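Local structure of peroxisomal fatty acid beta-oxidation multifunctional protein MFP2 (Arabidopsis thaliana, 2WTB) at residues Ile89-Glu99 with Pro146-Leu154; Lys103-Leu114 with Cys124-Leu135. The protein carries out successive steps of peroxisomal fatty acid beta-oxidation during seed germination, hydrating long-chain enoyl-CoAs and oxidising 3-hydroxyacyl-CoAs. All blocks are in the same frame, centred on the assembly; numbering follows the deposited sequence.

How the contacts relate
Within the crotonase-like, enoyl-CoA hydratase/isomerase part of the chain, helix 88-99 comes first of the contact segments and leads into strand 105-109 and the short strand 112-114. Helix 116-123 then returns the chain to strand 126-129, so contact 2 closes a short loop round that helix, pairing the strands in the six-stranded sheet and again in a small three-stranded one. The chain passes through strand 134-136 before the loop at Gly147-Gly149 and the start of helix 150-158 meet helix 88-99, closing the longer loop of contact 1, inside which contact 2 is nested. The two contacts touch where His125 of contact 2 meets the backbone carbonyl of Glu99 from contact 1, tying helix layer to sheet.

Contact 1: Ile89-Glu99 with Pro146-Leu154; sequences ISIDIITDLLE and PGFGGTQRL
Arg153 reaches across to Glu99 and Thr95 and shows how one arginine can join two helices through several directed bonds. From CB its chain runs extended to NE (chi2 -172°, chi3 173°), which carries the guanidinium straight toward helix 88-99. Arg153 CD passes 3.9 Å from Glu99 OE2. The next atom, Arg153 NE, donates to Glu99 OE2 at 3.0 Å, while Arg153 NH2 bonds to Glu99 OE1 at 2.7 Å, so the carboxylate is gripped side-on, one nitrogen to each oxygen. The two flat groups are not coplanar: their planes stand 58° apart, and both nitrogens meet their oxygens from above the carboxylate plane. Arg153 NH2 also donates to Thr95 OG1 at 2.9 Å, close to the guanidinium plane; that hydroxyl in turn donates to Ser90 O. Arg153 NH1 lies 4.0 Å from Ile94 CG2, beside an apolar neighbour.

Toward the N-terminal end of the helix segment, Phe148 packs against Ile89 and Ile94. Ile89 CG2 comes within 3.4 Å of Phe148 CE2, and Ile94 lays CD1 3.6 Å from Phe148 CB, the two side chains crossing at about a right angle. Ser90 brings CB against Gly147 O. Gly149, at the N-cap of helix 150-158, has positive phi, and a side chain there would run into Arg153 NH1.

The loop at 147-149 and the first residue of the helix probably border the hydratase site: Phe148 N and Gly150 N both bond to Glu119 OE2, of a predicted active-site residue. The chemistry implies a fixed guanidinium in a buried setting, its charge probably balanced by Glu99 and its rotation restrained by bonds from NE and NH2, on a short helix whose first residue and preceding loop bond to the probable active-site side chain of Glu119.

Contact 2: Lys103-Leu114 with Cys124-Leu135; sequences KPSVAAIDGLAL and CHARISAPAAQL
His125 sets the edge of its ring against the start of strand 105-109, where Ser105 N donates to ND1 at 3.0 Å within the ring plane. With CG lying beside its own backbone N (chi1 -58°), the ring stands next to Pro104 CA, and His125 N returns a bond to Ser105 O; NE2 is hydrogen-bonded to Glu99 O. Replacement by alanine removes the ring, and would probably leave Ser105 N and Glu99 O without these partners and a gap beside Pro104. Next along, Cys124 SG fills the hollow over Ala107, 3.9 Å from its CB. Val106 and Ile128 share the other face, CG1 to CG1 at 4.0 Å. These are neighbouring parallel strands of the crotonase-fold sheet, joined by helix 116-123 as a beta-alpha-beta crossover. Ile109 N bonds to Ile128 O at 2.6 Å, and the bulky Ile109 sets CG2 against both Ala133 CB and Leu135 CD2. The register then shifts by two residues across the turn Ala130-Ala133, and a second parallel ladder pairs Leu112 with Gln134. There the small Ala113 makes the dip in which Leu135 CD2 comes 3.8 Å from Ala113 CB, while Leu114 CD2 rests against the carbonyl of Gln134.

Contact 1: Ile89-Glu99 with Pro146-Leu154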
# COMPACT_ATOMS: atom_id res chain seq x y z
N ILE A 89 -1.06 12.94 27.69
CA ILE A 89 -2.28 12.19 27.44
C ILE A 89 -2.15 10.76 27.93
O ILE A 89 -2.93 10.31 28.77
CB ILE A 89 -2.63 12.18 25.94
CG1 ILE A 89 -2.83 13.61 25.43
CG2 ILE A 89 -3.88 11.35 25.70
CD1 ILE A 89 -2.96 13.70 23.93
N SER A 90 -1.17 10.05 27.40
CA SER A 90 -0.93 8.66 27.76
C SER A 90 -0.97 8.45 29.27
O SER A 90 -1.64 7.53 29.76
CB SER A 90 0.42 8.20 27.21
OG SER A 90 0.70 6.86 27.60
N ILE A 91 -0.27 9.31 29.99
CA ILE A 91 -0.08 9.13 31.42
C ILE A 91 -1.08 9.91 32.28
O ILE A 91 -1.82 9.32 33.07
CB ILE A 91 1.35 9.51 31.83
CG1 ILE A 91 2.36 8.69 31.02
CG2 ILE A 91 1.56 9.30 33.32
CD1 ILE A 91 3.79 9.11 31.23
N ASP A 92 -1.10 11.23 32.13
CA ASP A 92 -1.94 12.08 32.97
C ASP A 92 -3.43 11.89 32.72
O ASP A 92 -4.22 11.84 33.66
CB ASP A 92 -1.56 13.55 32.80
CG ASP A 92 -0.30 13.92 33.56
OD1 ASP A 92 -0.03 15.13 33.71
OD2 ASP A 92 0.41 13.00 34.01
N ILE A 93 -3.82 11.79 31.45
CA ILE A 93 -5.23 11.69 31.09
C ILE A 93 -5.74 10.25 31.10
O ILE A 93 -6.68 9.92 31.83
CB ILE A 93 -5.51 12.31 29.71
CG1 ILE A 93 -5.07 13.77 29.68
CG2 ILE A 93 -6.99 12.20 29.37
CD1 ILE A 93 -5.60 14.59 30.83
N ILE A 94 -5.12 9.40 30.30
CA ILE A 94 -5.58 8.03 30.13
C ILE A 94 -5.30 7.15 31.35
O ILE A 94 -6.18 6.43 31.82
CB ILE A 94 -4.97 7.39 28.87
CG1 ILE A 94 -5.62 7.97 27.62
CG2 ILE A 94 -5.15 5.88 28.91
CD1 ILE A 94 -5.18 7.29 26.34
N THR A 95 -4.07 7.22 31.86
CA THR A 95 -3.64 6.33 32.94
C THR A 95 -4.07 6.79 34.32
O THR A 95 -4.64 6.01 35.09
CB THR A 95 -2.11 6.14 32.92
OG1 THR A 95 -1.72 5.53 31.69
CG2 THR A 95 -1.67 5.26 34.08
N ASP A 96 -3.81 8.05 34.64
CA ASP A 96 -4.10 8.58 35.96
C ASP A 96 -5.55 9.02 36.12
O ASP A 96 -6.26 8.54 37.01
CB ASP A 96 -3.15 9.74 36.29
CG ASP A 96 -1.72 9.29 36.48
OD1 ASP A 96 -1.50 8.07 36.68
OD2 ASP A 96 -0.81 10.15 36.44
N LEU A 97 -5.99 9.92 35.25
CA LEU A 97 -7.34 10.47 35.34
C LEU A 97 -8.40 9.39 35.12
O LEU A 97 -9.32 9.24 35.93
CB LEU A 97 -7.53 11.60 34.33
CG LEU A 97 -8.92 12.24 34.27
CD1 LEU A 97 -9.31 12.83 35.61
CD2 LEU A 97 -8.97 13.30 33.18
N LEU A 98 -8.26 8.64 34.04
CA LEU A 98 -9.28 7.69 33.63
C LEU A 98 -9.14 6.33 34.31
O LEU A 98 -10.02 5.92 35.08
CB LEU A 98 -9.27 7.52 32.10
CG LEU A 98 -10.42 6.74 31.45
CD1 LEU A 98 -10.60 7.15 29.99
CD2 LEU A 98 -10.21 5.24 31.57
N GLU A 99 -8.05 5.63 34.04
CA GLU A 99 -7.89 4.26 34.51
C GLU A 99 -7.77 4.17 36.03
O GLU A 99 -8.25 3.21 36.63
CB GLU A 99 -6.68 3.61 33.85
CG GLU A 99 -6.56 2.11 34.11
CD GLU A 99 -5.29 1.53 33.53
OE1 GLU A 99 -4.20 2.09 33.79
OE2 GLU A 99 -5.37 0.50 32.82
N PRO A 146 2.60 3.00 19.03
CA PRO A 146 1.49 3.27 19.96
C PRO A 146 1.94 4.24 21.04
O PRO A 146 2.96 3.99 21.69
CB PRO A 146 1.20 1.90 20.56
CG PRO A 146 1.65 0.93 19.52
CD PRO A 146 2.85 1.56 18.88
N GLY A 147 1.21 5.33 21.23
CA GLY A 147 1.64 6.38 22.14
C GLY A 147 0.66 6.70 23.25
O GLY A 147 0.78 7.73 23.90
N PHE A 148 -0.31 5.82 23.46
CA PHE A 148 -1.30 6.04 24.51
C PHE A 148 -1.31 4.91 25.55
O PHE A 148 -2.23 4.81 26.36
CB PHE A 148 -2.70 6.22 23.91
CG PHE A 148 -2.86 7.48 23.11
CD1 PHE A 148 -3.33 7.44 21.81
CD2 PHE A 148 -2.53 8.71 23.66
CE1 PHE A 148 -3.48 8.60 21.07
CE2 PHE A 148 -2.68 9.87 22.93
CZ PHE A 148 -3.15 9.82 21.63
N GLY A 149 -0.28 4.07 25.51
CA GLY A 149 -0.14 3.01 26.49
C GLY A 149 -0.28 1.62 25.91
O GLY A 149 -0.27 0.63 26.64
N GLY A 150 -0.42 1.55 24.59
CA GLY A 150 -0.58 0.29 23.90
C GLY A 150 0.61 -0.65 24.04
O GLY A 150 0.44 -1.87 24.12
N THR A 151 1.81 -0.09 24.08
CA THR A 151 3.02 -0.88 24.29
C THR A 151 3.00 -1.56 25.66
O THR A 151 3.79 -2.47 25.92
CB THR A 151 4.30 -0.03 24.17
OG1 THR A 151 4.15 1.17 24.94
CG2 THR A 151 4.57 0.33 22.72
N GLN A 152 2.09 -1.13 26.53
CA GLN A 152 2.00 -1.67 27.88
C GLN A 152 0.78 -2.57 28.08
O GLN A 152 0.90 -3.71 28.53
CB GLN A 152 1.97 -0.54 28.91
CG GLN A 152 3.18 0.37 28.87
CD GLN A 152 4.47 -0.40 29.02
OE1 GLN A 152 4.57 -1.32 29.83
NE2 GLN A 152 5.47 -0.04 28.22
N ARG A 153 -0.40 -2.05 27.74
CA ARG A 153 -1.65 -2.74 28.04
C ARG A 153 -1.94 -3.93 27.14
O ARG A 153 -2.53 -4.92 27.58
CB ARG A 153 -2.81 -1.75 28.04
CG ARG A 153 -2.68 -0.68 29.11
CD ARG A 153 -3.92 0.19 29.23
NE ARG A 153 -3.81 1.09 30.38
CZ ARG A 153 -3.22 2.29 30.34
NH1 ARG A 153 -2.70 2.74 29.20
NH2 ARG A 153 -3.16 3.03 31.43
N LEU A 154 -1.51 -3.87 25.88
CA LEU A 154 -1.76 -4.96 24.94
C LEU A 154 -1.12 -6.28 25.40
O LEU A 154 -1.81 -7.29 25.51
CB LEU A 154 -1.31 -4.60 23.52
CG LEU A 154 -1.58 -5.65 22.44
CD1 LEU A 154 -3.02 -6.12 22.47
CD2 LEU A 154 -1.22 -5.12 21.06

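Contact 2: Lys103-Leu114 with Cys124-Leu135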
# COMPACT_ATOMS: atom_id res chain seq x y z
N LYS A 103 -14.03 5.63 39.90
CA LYS A 103 -15.26 5.23 39.23
C LYS A 103 -14.91 4.46 37.97
O LYS A 103 -14.10 4.91 37.17
CB LYS A 103 -16.12 6.45 38.89
CG LYS A 103 -16.76 7.11 40.10
CD LYS A 103 -17.57 8.33 39.71
CE LYS A 103 -18.21 8.97 40.93
NZ LYS A 103 -18.90 10.25 40.60
N PRO A 104 -15.53 3.27 37.80
CA PRO A 104 -15.18 2.35 36.72
C PRO A 104 -15.62 2.87 35.35
O PRO A 104 -16.66 3.52 35.24
CB PRO A 104 -15.96 1.08 37.06
CG PRO A 104 -16.56 1.31 38.42
CD PRO A 104 -16.68 2.79 38.58
N SER A 105 -14.82 2.59 34.33
CA SER A 105 -15.17 2.93 32.96
C SER A 105 -15.33 1.64 32.16
O SER A 105 -14.60 0.67 32.38
CB SER A 105 -14.09 3.79 32.31
OG SER A 105 -13.99 5.05 32.94
N VAL A 106 -16.30 1.63 31.25
CA VAL A 106 -16.48 0.50 30.35
C VAL A 106 -16.58 1.00 28.92
O VAL A 106 -17.34 1.92 28.63
CB VAL A 106 -17.75 -0.30 30.68
CG1 VAL A 106 -17.94 -1.43 29.68
CG2 VAL A 106 -17.67 -0.85 32.10
N ALA A 107 -15.79 0.40 28.03
CA ALA A 107 -15.82 0.78 26.63
C ALA A 107 -16.85 -0.04 25.86
O ALA A 107 -16.91 -1.26 26.00
CB ALA A 107 -14.44 0.63 26.01
N ALA A 108 -17.67 0.65 25.07
CA ALA A 108 -18.65 -0.00 24.21
C ALA A 108 -18.19 0.10 22.76
O ALA A 108 -18.31 1.15 22.14
CB ALA A 108 -20.01 0.63 24.38
N ILE A 109 -17.65 -0.99 22.24
CA ILE A 109 -17.01 -0.97 20.93
C ILE A 109 -17.90 -1.51 19.80
O ILE A 109 -18.48 -2.59 19.90
CB ILE A 109 -15.69 -1.76 20.93
CG1 ILE A 109 -14.70 -1.14 21.92
CG2 ILE A 109 -15.09 -1.80 19.53
CD1 ILE A 109 -13.40 -1.91 22.06
N ASP A 110 -17.98 -0.73 18.73
CA ASP A 110 -18.65 -1.15 17.51
C ASP A 110 -17.76 -0.79 16.32
O ASP A 110 -16.97 0.15 16.40
CB ASP A 110 -20.00 -0.44 17.38
CG ASP A 110 -20.88 -1.04 16.31
OD1 ASP A 110 -20.52 -2.10 15.75
OD2 ASP A 110 -21.95 -0.46 16.02
N GLY A 111 -17.89 -1.54 15.23
CA GLY A 111 -17.17 -1.23 14.01
C GLY A 111 -15.68 -1.46 14.11
O GLY A 111 -15.17 -2.48 13.65
N LEU A 112 -14.98 -0.50 14.71
CA LEU A 112 -13.53 -0.61 14.87
C LEU A 112 -12.99 0.05 16.13
O LEU A 112 -13.64 0.90 16.74
CB LEU A 112 -12.80 -0.06 13.64
CG LEU A 112 -13.15 1.34 13.11
CD1 LEU A 112 -13.09 2.40 14.19
CD2 LEU A 112 -12.23 1.70 11.96
N ALA A 113 -11.79 -0.36 16.51
CA ALA A 113 -11.03 0.25 17.58
C ALA A 113 -9.56 0.06 17.23
O ALA A 113 -8.96 -0.95 17.60
CB ALA A 113 -11.35 -0.41 18.91
N LEU A 114 -9.00 1.02 16.51
CA LEU A 114 -7.63 0.91 16.01
C LEU A 114 -6.73 1.97 16.62
O LEU A 114 -7.15 3.11 16.82
CB LEU A 114 -7.61 1.01 14.49
CG LEU A 114 -8.48 0.02 13.72
CD1 LEU A 114 -8.34 0.26 12.23
CD2 LEU A 114 -8.09 -1.41 14.07
N CYS A 124 -9.85 1.50 29.71
CA CYS A 124 -11.09 1.23 30.42
C CYS A 124 -10.97 -0.08 31.19
O CYS A 124 -10.08 -0.88 30.93
CB CYS A 124 -12.27 1.17 29.46
SG CYS A 124 -12.66 2.75 28.70
N HIS A 125 -11.89 -0.30 32.12
CA HIS A 125 -11.80 -1.43 33.04
C HIS A 125 -12.45 -2.71 32.52
O HIS A 125 -12.26 -3.79 33.09
CB HIS A 125 -12.35 -1.02 34.40
CG HIS A 125 -11.64 0.16 34.99
ND1 HIS A 125 -12.21 1.41 35.05
CD2 HIS A 125 -10.40 0.28 35.52
CE1 HIS A 125 -11.35 2.25 35.61
NE2 HIS A 125 -10.24 1.59 35.90
N ALA A 126 -13.22 -2.58 31.44
CA ALA A 126 -13.82 -3.73 30.77
C ALA A 126 -14.17 -3.34 29.34
O ALA A 126 -14.26 -2.16 29.01
CB ALA A 126 -15.06 -4.19 31.52
N ARG A 127 -14.38 -4.34 28.48
CA ARG A 127 -14.66 -4.06 27.07
C ARG A 127 -15.81 -4.87 26.49
O ARG A 127 -15.77 -6.11 26.48
CB ARG A 127 -13.40 -4.24 26.23
CG ARG A 127 -12.38 -3.14 26.45
CD ARG A 127 -10.96 -3.69 26.47
NE ARG A 127 -10.21 -3.04 27.53
CZ ARG A 127 -9.97 -3.59 28.72
NH1 ARG A 127 -10.41 -4.81 28.99
NH2 ARG A 127 -9.28 -2.92 29.63
N ILE A 128 -16.83 -4.17 26.00
CA ILE A 128 -17.92 -4.81 25.28
C ILE A 128 -17.79 -4.47 23.80
O ILE A 128 -17.52 -3.32 23.45
CB ILE A 128 -19.29 -4.32 25.79
CG1 ILE A 128 -19.35 -4.39 27.31
CG2 ILE A 128 -20.41 -5.13 25.16
CD1 ILE A 128 -18.90 -5.72 27.87
N SER A 129 -17.98 -5.46 22.94
CA SER A 129 -17.78 -5.25 21.51
C SER A 129 -18.85 -5.93 20.66
O SER A 129 -19.44 -6.94 21.05
CB SER A 129 -16.40 -5.74 21.09
OG SER A 129 -16.13 -5.41 19.73
N ALA A 130 -19.09 -5.36 19.48
CA ALA A 130 -20.01 -5.94 18.51
C ALA A 130 -19.28 -7.01 17.71
O ALA A 130 -18.06 -6.93 17.54
CB ALA A 130 -20.55 -4.86 17.59
N PRO A 131 -20.02 -8.01 17.22
CA PRO A 131 -19.51 -9.22 16.58
C PRO A 131 -18.21 -9.08 15.78
O PRO A 131 -17.17 -9.56 16.24
CB PRO A 131 -20.66 -9.64 15.68
CG PRO A 131 -21.87 -9.25 16.47
CD PRO A 131 -21.50 -8.00 17.24
N ALA A 132 -18.24 -8.44 14.62
CA ALA A 132 -17.07 -8.46 13.74
C ALA A 132 -16.20 -7.20 13.80
O ALA A 132 -15.55 -6.85 12.82
CB ALA A 132 -17.50 -8.73 12.30
N ALA A 133 -16.19 -6.53 14.95
CA ALA A 133 -15.40 -5.32 15.10
C ALA A 133 -13.90 -5.60 14.97
O ALA A 133 -13.44 -6.70 15.28
CB ALA A 133 -15.70 -4.65 16.44
N GLN A 134 -13.15 -4.62 14.50
CA GLN A 134 -11.71 -4.77 14.31
C GLN A 134 -10.91 -4.08 15.41
O GLN A 134 -11.17 -2.93 15.75
CB GLN A 134 -11.26 -4.25 12.95
CG GLN A 134 -11.61 -5.17 11.79
CD GLN A 134 -10.94 -4.75 10.51
OE1 GLN A 134 -11.27 -5.24 9.43
NE2 GLN A 134 -9.97 -3.84 10.62
N LEU A 135 -9.93 -4.80 15.95
CA LEU A 135 -9.12 -4.30 17.05
C LEU A 135 -7.66 -4.52 16.72
O LEU A 135 -7.26 -5.64 16.38
CB LEU A 135 -9.48 -5.04 18.33
CG LEU A 135 -10.95 -5.40 18.49
CD1 LEU A 135 -11.14 -6.49 19.53
CD2 LEU A 135 -11.79 -4.17 18.83